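PDB 2Q24: putative tetR family transcriptional regulator from Streptomyces coelicolor A3, which probably binds DNA through a helix-turn-helix motif as a dimeric TetR-family regulator of transcription. Local coordinates for residues Pro78-Leu81 / Ala82-Pro86. Residues are numbered along the deposited sequence; the frame is centred on the assembly and turned at random.
Sequences PGLL and AELPP
With chi1 at -73°, Leu81 holds CG opposite its carbonyl carbon and beside the backbone N, and its CD2 methyl reaches Pro86 CB at 3.8 Å, the leucine branch and the proline ring crossing at about a right angle. Leu80 and Leu84 share the same first torsion and meet more loosely, methyl against methyl, CD2 of Leu80 lying 4.3 Å from CD1 of Leu84. Both pairs span the corner that ends helix 77-83, where Leu84 is the first residue to leave helical backbone angles and Pro85 takes the N-cap position of helix 86-106. Two bonds converge on Leu80 O: Leu84 N gives the last i to i+4 bond, 2.9 Å long and close to collinear with the carbonyl (C=O...N 166°), whereas Glu83 N, 3.1 Å from the same oxygen, comes from above the carbonyl plane, 69° out of it. Two residues earlier, Ala82 N bonds Pro78 O at 2.9 Å, and the bonds that Ala82 N and Glu83 N give to Gly79 O are weak. A water oxygen lies 2.9 Å from Gly79 O, to which it donates, and it donates as well to Glu83 OE2; the bend of the Glu83 chain at chi2 turns its carboxylate toward this bridge. A second water donates to both Leu81 O and Leu84 O, linking two acceptors that cannot bond each other. On the inner side, Leu81 and Pro86 lean on helix 125-142 through Ala139, and Leu80 meets Ala89 and Trp93 of helix 86-106. The corner between the two helices thus joins apolar contacts facing the body of the fold to a helix end whose last carbonyls are satisfied partly by water, and the water that donates to OE2 probably helps stabilise the negative charge of Glu83.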
loop_
_atom_site.group_PDB
_atom_site.type_symbol
_atom_site.label_atom_id
_atom_site.label_comp_id
_atom_site.label_asym_id
_atom_site.label_seq_id
_atom_site.Cartn_x
_atom_site.Cartn_y
_atom_site.Cartn_z
ATOM N N PRO B 78 -7.931 -1.614 -9.787
ATOM C CA PRO B 78 -9.050 -2.485 -10.175
ATOM C C PRO B 78 -10.210 -1.737 -10.882
ATOM O O PRO B 78 -10.740 -2.223 -11.887
ATOM C CB PRO B 78 -9.489 -3.139 -8.838
ATOM C CG PRO B 78 -8.272 -3.054 -7.942
ATOM C CD PRO B 78 -7.603 -1.743 -8.350
ATOM N N GLY B 79 -10.602 -0.593 -10.337
ATOM C CA GLY B 79 -11.667 0.185 -10.922
ATOM C C GLY B 79 -11.338 0.660 -12.312
ATOM O O GLY B 79 -12.213 0.631 -13.207
ATOM N N LEU B 80 -10.091 1.116 -12.518
ATOM C CA LEU B 80 -9.700 1.565 -13.870
ATOM C C LEU B 80 -9.720 0.411 -14.890
ATOM O O LEU B 80 -10.211 0.547 -16.029
ATOM C CB LEU B 80 -8.345 2.255 -13.820
ATOM C CG LEU B 80 -8.327 3.633 -13.142
ATOM C CD1 LEU B 80 -6.834 4.076 -12.971
ATOM C CD2 LEU B 80 -9.088 4.729 -14.041
ATOM N N LEU B 81 -9.245 -0.756 -14.455
ATOM C CA LEU B 81 -9.276 -1.940 -15.330
ATOM C C LEU B 81 -10.671 -2.460 -15.609
ATOM O O LEU B 81 -10.925 -3.072 -16.668
ATOM C CB LEU B 81 -8.387 -3.056 -14.788
ATOM C CG LEU B 81 -6.875 -2.808 -14.930
ATOM C CD1 LEU B 81 -6.217 -3.809 -13.976
ATOM C CD2 LEU B 81 -6.347 -2.971 -16.390
ATOM N N ALA B 82 -11.591 -2.176 -14.695
ATOM C CA ALA B 82 -12.997 -2.497 -14.909
ATOM C C ALA B 82 -13.670 -1.581 -15.936
ATOM O O ALA B 82 -14.598 -2.003 -16.618
ATOM C CB ALA B 82 -13.744 -2.426 -13.594
ATOM N N GLU B 83 -13.217 -0.337 -16.076
ATOM C CA GLU B 83 -13.903 0.638 -16.941
ATOM C C GLU B 83 -13.249 0.902 -18.281
ATOM O O GLU B 83 -13.886 1.476 -19.170
ATOM C CB GLU B 83 -13.985 2.014 -16.278
ATOM C CG GLU B 83 -14.783 2.074 -14.987
ATOM C CD GLU B 83 -16.216 1.584 -15.129
ATOM O OE1 GLU B 83 -16.826 1.743 -16.241
ATOM O OE2 GLU B 83 -16.715 1.003 -14.121
ATOM N N LEU B 84 -11.959 0.610 -18.397
ATOM C CA LEU B 84 -11.207 0.943 -19.592
ATOM C C LEU B 84 -10.424 -0.243 -20.155
ATOM O O LEU B 84 -9.978 -1.103 -19.394
ATOM C CB LEU B 84 -10.160 2.029 -19.250
ATOM C CG LEU B 84 -10.715 3.391 -18.834
ATOM C CD1 LEU B 84 -9.537 4.243 -18.324
ATOM C CD2 LEU B 84 -11.423 4.079 -20.078
ATOM N N PRO B 85 -10.207 -0.247 -21.484
ATOM C CA PRO B 85 -9.294 -1.242 -22.062
ATOM C C PRO B 85 -7.949 -1.062 -21.354
ATOM O O PRO B 85 -7.609 0.068 -20.920
ATOM C CB PRO B 85 -9.158 -0.785 -23.513
ATOM C CG PRO B 85 -10.345 0.097 -23.773
ATOM C CD PRO B 85 -10.674 0.737 -22.483
ATOM N N PRO B 86 -7.204 -2.170 -21.135
ATOM C CA PRO B 86 -6.094 -2.075 -20.195
ATOM C C PRO B 86 -4.983 -1.101 -20.522
ATOM O O PRO B 86 -4.488 -0.469 -19.586
ATOM C CB PRO B 86 -5.576 -3.515 -20.059
ATOM C CG PRO B 86 -6.113 -4.233 -21.228
ATOM C CD PRO B 86 -7.424 -3.549 -21.608
HETATM O O HOH W 1 -14.954 0.559 -12.329
HETATM O O HOH W 2 -9.325 -3.477 -18.757
#